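Local coordinates for protein neutral ceramidase (Pseudomonas aeruginosa, PDB 2ZWS) that hydrolyses the N-acyl linkage of ceramides to give sphingosine and free fatty acid, and also runs the reverse synthesis, using one bound zinc ion per subunit, at residues T413-A416 with G417-I420; Y475-L478 with F479-A483. All coordinates share one frame; numbering follows the deposited sequence.

Contact 1: T413-A416 with G417-I420; sequences TVMA and GVRI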
ATOM      1  N   THR A 413       9.909  12.247   5.964  1.00 13.90           N
ATOM      2  CA  THR A 413      10.399  13.109   4.902  1.00 14.17           C
ATOM      3  C   THR A 413      11.783  12.650   4.492  1.00 14.00           C
ATOM      4  O   THR A 413      12.414  11.857   5.189  1.00 14.70           O
ATOM      5  CB  THR A 413      10.563  14.533   5.381  1.00 14.40           C
ATOM      6  OG1 THR A 413      11.464  14.544   6.502  1.00 16.18           O
ATOM      7  CG2 THR A 413       9.215  15.129   5.759  1.00 16.14           C
ATOM      8  N   VAL A 414      12.255  13.156   3.354  1.00 13.89           N
ATOM      9  CA  VAL A 414      13.572  12.748   2.828  1.00 14.52           C
ATOM     10  C   VAL A 414      14.643  12.828   3.937  1.00 14.35           C
ATOM     11  O   VAL A 414      15.308  11.836   4.229  1.00 14.62           O
ATOM     12  CB  VAL A 414      13.984  13.599   1.593  1.00 14.73           C
ATOM     13  CG1 VAL A 414      15.466  13.344   1.187  1.00 15.10           C
ATOM     14  CG2 VAL A 414      13.035  13.327   0.414  1.00 14.37           C
ATOM     15  N   MET A 415      14.813  14.001   4.559  1.00 14.42           N
ATOM     16  CA  MET A 415      15.904  14.149   5.521  1.00 14.84           C
ATOM     17  C   MET A 415      15.629  13.395   6.818  1.00 14.20           C
ATOM     18  O   MET A 415      16.576  12.949   7.500  1.00 14.82           O
ATOM     19  CB  MET A 415      16.216  15.628   5.810  1.00 16.22           C
ATOM     20  CG  MET A 415      16.819  16.401   4.632  1.00 17.66           C
ATOM     21  SD  MET A 415      18.045  15.461   3.656  1.00 19.49           S
ATOM     22  CE  MET A 415      19.329  15.025   4.858  1.00 20.30           C
ATOM     23  N   ALA A 416      14.355  13.215   7.171  1.00 14.79           N
ATOM     24  CA  ALA A 416      14.064  12.445   8.396  1.00 14.56           C
ATOM     25  C   ALA A 416      14.537  10.996   8.210  1.00 15.09           C
ATOM     26  O   ALA A 416      15.149  10.403   9.113  1.00 15.32           O
ATOM     27  CB  ALA A 416      12.591  12.531   8.772  1.00 15.21           C
ATOM     28  N   GLY A 417      14.297  10.458   7.024  1.00 15.25           N
ATOM     29  CA  GLY A 417      14.723   9.090   6.712  1.00 15.30           C
ATOM     30  C   GLY A 417      16.218   8.986   6.473  1.00 16.10           C
ATOM     31  O   GLY A 417      16.895   8.066   6.979  1.00 15.99           O
ATOM     32  N   VAL A 418      16.749   9.939   5.702  1.00 15.49           N
ATOM     33  CA  VAL A 418      18.189   9.952   5.415  1.00 15.66           C
ATOM     34  C   VAL A 418      19.030  10.036   6.698  1.00 14.94           C
ATOM     35  O   VAL A 418      20.026   9.340   6.831  1.00 16.05           O
ATOM     36  CB  VAL A 418      18.589  11.074   4.414  1.00 16.26           C
ATOM     37  CG1 VAL A 418      20.115  11.191   4.322  1.00 16.96           C
ATOM     38  CG2 VAL A 418      18.001  10.770   3.050  1.00 16.76           C
ATOM     39  N   ARG A 419      18.632  10.887   7.636  1.00 14.77           N
ATOM     40  CA  ARG A 419      19.392  10.989   8.895  1.00 14.87           C
ATOM     41  C   ARG A 419      19.421   9.644   9.655  1.00 15.07           C
ATOM     42  O   ARG A 419      20.446   9.252  10.236  1.00 16.06           O
ATOM     43  CB  ARG A 419      18.828  12.090   9.786  1.00 16.32           C
ATOM     44  CG  ARG A 419      19.303  13.481   9.359  1.00 16.32           C
ATOM     45  CD  ARG A 419      18.779  14.482  10.347  1.00 19.31           C
ATOM     46  NE  ARG A 419      18.807  15.834   9.808  1.00 21.88           N
ATOM     47  CZ  ARG A 419      18.269  16.868  10.438  1.00 23.80           C
ATOM     48  NH1 ARG A 419      18.319  18.086   9.888  1.00 26.07           N
ATOM     49  NH2 ARG A 419      17.691  16.680  11.620  1.00 24.09           N
ATOM     50  N   ILE A 420      18.299   8.934   9.633  1.00 15.63           N
ATOM     51  CA  ILE A 420      18.232   7.641  10.320  1.00 14.67           C
ATOM     52  C   ILE A 420      19.093   6.610   9.592  1.00 15.04           C
ATOM     53  O   ILE A 420      19.870   5.901  10.211  1.00 14.75           O
ATOM     54  CB  ILE A 420      16.788   7.162  10.479  1.00 14.74           C
ATOM     55  CG1 ILE A 420      16.030   8.147  11.385  1.00 14.14           C
ATOM     56  CG2 ILE A 420      16.766   5.758  11.077  1.00 15.53           C
ATOM     57  CD1 ILE A 420      14.535   7.881  11.517  1.00 13.62           C
TER
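Gly417 N donates to Thr413 O at 3.0 Å, and this i to i+4 bond closes the first turn of helix 414-428. Two more follow. Val418 N reaches Val414 O at 2.8 Å, and Arg419 N reaches Met415 O at 2.9 Å. Capping comes next. Thr413 is the N-cap residue, and its OG1 accepts from Ala416 N at 3.3 Å, a rather long bond. The same hydroxyl is hydrogen-bonded to Glu454 OE1, which ties the helix start to helix 452-457. Thr413 directly follows strand 411-412, which carries the zinc ligand Glu411. The N-cap therefore sits where this strand passes into the helix, near the zinc site. Apolar contacts lie on one flank of the turn. Val414 and Val418 stand side by side and point the same way, CG1 of Val414 being 4.1 Å from CG2 of Val418. The Met415 chain bends at chi2 (-40°) and chi3 (-59°). Its CE is thereby carried along the helix to Val418 CG1, at 4.0 Å. Contacts of aliphatic carbons with carbonyl oxygens complete the set. Arg419 CG passes 3.3 Å from Met415 O before its extended chain leaves the turn. The guanidinium forms salt bridges with Glu453 and Asp170. Ile420 CG1 packs 3.3 Å from Ala416 O. That oxygen accepts a hydrogen bond from Gln472 NE2 of helix 471-488.

Contact 2: Y475-L478 with F479-A483; sequences YQQL and FVDMA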
ATOM      1  N   TYR A 475      12.757   8.424  16.735  1.00 13.27           N
ATOM      2  CA  TYR A 475      12.925   7.302  15.791  1.00 12.50           C
ATOM      3  C   TYR A 475      14.400   7.017  15.527  1.00 13.44           C
ATOM      4  O   TYR A 475      14.799   5.868  15.423  1.00 13.16           O
ATOM      5  CB  TYR A 475      12.205   7.585  14.489  1.00 13.16           C
ATOM      6  CG  TYR A 475      10.730   7.304  14.509  1.00 12.67           C
ATOM      7  CD1 TYR A 475      10.248   5.990  14.488  1.00 12.15           C
ATOM      8  CD2 TYR A 475       9.803   8.352  14.508  1.00 12.42           C
ATOM      9  CE1 TYR A 475       8.887   5.728  14.479  1.00 13.47           C
ATOM     10  CE2 TYR A 475       8.445   8.111  14.474  1.00 13.04           C
ATOM     11  CZ  TYR A 475       7.984   6.781  14.459  1.00 14.17           C
ATOM     12  OH  TYR A 475       6.638   6.494  14.409  1.00 14.40           O
ATOM     13  N   GLN A 476      15.226   8.064  15.437  1.00 13.70           N
ATOM     14  CA  GLN A 476      16.632   7.830  15.174  1.00 14.42           C
ATOM     15  C   GLN A 476      17.267   7.062  16.344  1.00 14.41           C
ATOM     16  O   GLN A 476      17.998   6.085  16.122  1.00 15.31           O
ATOM     17  CB  GLN A 476      17.369   9.151  14.927  1.00 14.46           C
ATOM     18  CG  GLN A 476      18.764   8.986  14.369  1.00 16.54           C
ATOM     19  CD  GLN A 476      19.257  10.237  13.680  1.00 18.61           C
ATOM     20  OE1 GLN A 476      18.537  10.845  12.878  1.00 19.73           O
ATOM     21  NE2 GLN A 476      20.500  10.621  13.970  1.00 20.23           N
ATOM     22  N   GLN A 477      16.951   7.470  17.563  1.00 15.01           N
ATOM     23  CA  GLN A 477      17.447   6.768  18.752  1.00 14.41           C
ATOM     24  C   GLN A 477      17.014   5.306  18.760  1.00 14.18           C
ATOM     25  O   GLN A 477      17.820   4.418  19.028  1.00 14.72           O
ATOM     26  CB  GLN A 477      16.892   7.426  19.999  1.00 15.78           C
ATOM     27  CG  GLN A 477      17.221   6.693  21.284  1.00 17.32           C
ATOM     28  CD  GLN A 477      16.747   7.468  22.471  1.00 20.19           C
ATOM     29  OE1 GLN A 477      15.783   7.080  23.141  1.00 24.53           O
ATOM     30  NE2 GLN A 477      17.379   8.599  22.711  1.00 19.69           N
ATOM     31  N   LEU A 478      15.730   5.080  18.468  1.00 13.54           N
ATOM     32  CA  LEU A 478      15.174   3.725  18.495  1.00 13.57           C
ATOM     33  C   LEU A 478      15.858   2.809  17.479  1.00 13.71           C
ATOM     34  O   LEU A 478      16.212   1.653  17.793  1.00 14.28           O
ATOM     35  CB  LEU A 478      13.668   3.774  18.260  1.00 13.86           C
ATOM     36  CG  LEU A 478      12.864   4.431  19.388  1.00 15.41           C
ATOM     37  CD1 LEU A 478      11.417   4.628  18.970  1.00 14.49           C
ATOM     38  CD2 LEU A 478      12.946   3.670  20.691  1.00 15.88           C
ATOM     39  N   PHE A 479      16.014   3.306  16.255  1.00 12.92           N
ATOM     40  CA  PHE A 479      16.703   2.532  15.226  1.00 13.24           C
ATOM     41  C   PHE A 479      18.191   2.346  15.493  1.00 13.37           C
ATOM     42  O   PHE A 479      18.750   1.279  15.203  1.00 14.18           O
ATOM     43  CB  PHE A 479      16.429   3.118  13.839  1.00 12.69           C
ATOM     44  CG  PHE A 479      15.092   2.716  13.272  1.00 11.14           C
ATOM     45  CD1 PHE A 479      14.873   1.390  12.886  1.00 12.51           C
ATOM     46  CD2 PHE A 479      14.047   3.638  13.119  1.00 12.32           C
ATOM     47  CE1 PHE A 479      13.644   0.978  12.362  1.00 12.53           C
ATOM     48  CE2 PHE A 479      12.793   3.202  12.565  1.00 10.58           C
ATOM     49  CZ  PHE A 479      12.615   1.862  12.200  1.00 12.69           C
ATOM     50  N   VAL A 480      18.867   3.377  16.007  1.00 13.38           N
ATOM     51  CA  VAL A 480      20.292   3.201  16.320  1.00 15.22           C
ATOM     52  C   VAL A 480      20.466   2.163  17.428  1.00 14.98           C
ATOM     53  O   VAL A 480      21.318   1.252  17.310  1.00 16.31           O
ATOM     54  CB  VAL A 480      20.963   4.544  16.679  1.00 15.95           C
ATOM     55  CG1 VAL A 480      22.322   4.309  17.375  1.00 17.34           C
ATOM     56  CG2 VAL A 480      21.142   5.336  15.402  1.00 16.34           C
ATOM     57  N   ASP A 481      19.640   2.258  18.468  1.00 16.07           N
ATOM     58  CA  ASP A 481      19.739   1.303  19.573  1.00 16.32           C
ATOM     59  C   ASP A 481      19.496  -0.138  19.073  1.00 15.67           C
ATOM     60  O   ASP A 481      20.197  -1.077  19.478  1.00 15.67           O
ATOM     61  CB  ASP A 481      18.800   1.689  20.729  1.00 17.32           C
ATOM     62  CG  ASP A 481      19.284   2.930  21.507  1.00 18.54           C
ATOM     63  OD1 ASP A 481      20.403   3.423  21.230  1.00 21.57           O
ATOM     64  OD2 ASP A 481      18.544   3.404  22.406  1.00 20.83           O
ATOM     65  N   MET A 482      18.541  -0.300  18.149  1.00 14.71           N
ATOM     66  CA  MET A 482      18.251  -1.623  17.585  1.00 14.79           C
ATOM     67  C   MET A 482      19.434  -2.115  16.756  1.00 14.94           C
ATOM     68  O   MET A 482      19.805  -3.280  16.842  1.00 15.65           O
ATOM     69  CB  MET A 482      16.979  -1.578  16.740  1.00 14.28           C
ATOM     70  CG  MET A 482      16.624  -2.958  16.175  1.00 15.51           C
ATOM     71  SD  MET A 482      14.920  -2.964  15.568  1.00 15.11           S
ATOM     72  CE  MET A 482      14.015  -3.035  17.125  1.00 14.36           C
ATOM     73  N   ALA A 483      20.044  -1.217  15.977  1.00 14.99           N
ATOM     74  CA  ALA A 483      21.202  -1.570  15.143  1.00 15.43           C
ATOM     75  C   ALA A 483      22.370  -2.023  16.026  1.00 16.09           C
ATOM     76  O   ALA A 483      23.088  -2.977  15.699  1.00 15.58           O
ATOM     77  CB  ALA A 483      21.631  -0.364  14.284  1.00 16.37           C
TER
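Tyr475 and Phe479 both set CG anti to their own carbonyl carbon, each with chi1 -80° or within a degree of it, and the two rings extend from the same flank of the helix. They meet at one point, with Tyr475 CD1 4.2 Å from Phe479 CE2. The Phe479 ring also leans over the preceding turn, where its CD2 lies 3.3 Å from Tyr475 O. That oxygen accepts the 3.0 Å bond from Phe479 N, so backbone and ring of Phe479 both adjoin it. On another side, Gln477 and Asp481 approach one turn apart. Gln477 extends from the helix, and its CG lies 3.7 Å from Asp481 OD2. The Asp481 carboxylate bends back toward the turn before it, leaving its CG 3.2 Å from Gln477 O. A salt bridge from Arg310 NH2 to Asp481 OD1 probably offsets the negative charge there. Val480 CG2 rests 3.3 Å from Gln476 O, the acceptor for Val480 N. The run is regular alpha-helix, with i to i+4 bonds throughout. The bond from Met482 N to Leu478 O is longer, at 3.1 Å, and more bent. The helix lies between helix 414-428 and a sheet. Gln476 and Val480 pack on Ala423 of helix 414-428. Tyr475 meets Phe412 edge-to-face. It also touches Leu393 of strand 392-400, and Phe479 and Met482 reach Ile395 of the same strand. Leu478 and Met482 lie against Arg300 of the adjoining strand 295-303, so the helix packs on this four-stranded mixed sheet.

Contact 1 and contact 2 lie on two adjacent helices, with their centres about 13 Å apart. They touch through side chains. Ile420 CD1 packs on Tyr475 CB at 3.8 Å, and Ile420 CG2 on Phe479 CB at the same distance. Arg419 CB packs 3.3 Å from Gln476 OE1, which accepts a hydrogen bond from Gln472 NE2. Contact 1 is nearer the catalytic zinc: the side chain of Thr413 is about 10 Å from the ion and about 6 Å from that of the zinc ligand Tyr448. In contact 2 the Tyr475 side chain is about 14 Å from the zinc. At its other end, the Asp481 side chain is about 8 Å from a bound palmitic acid.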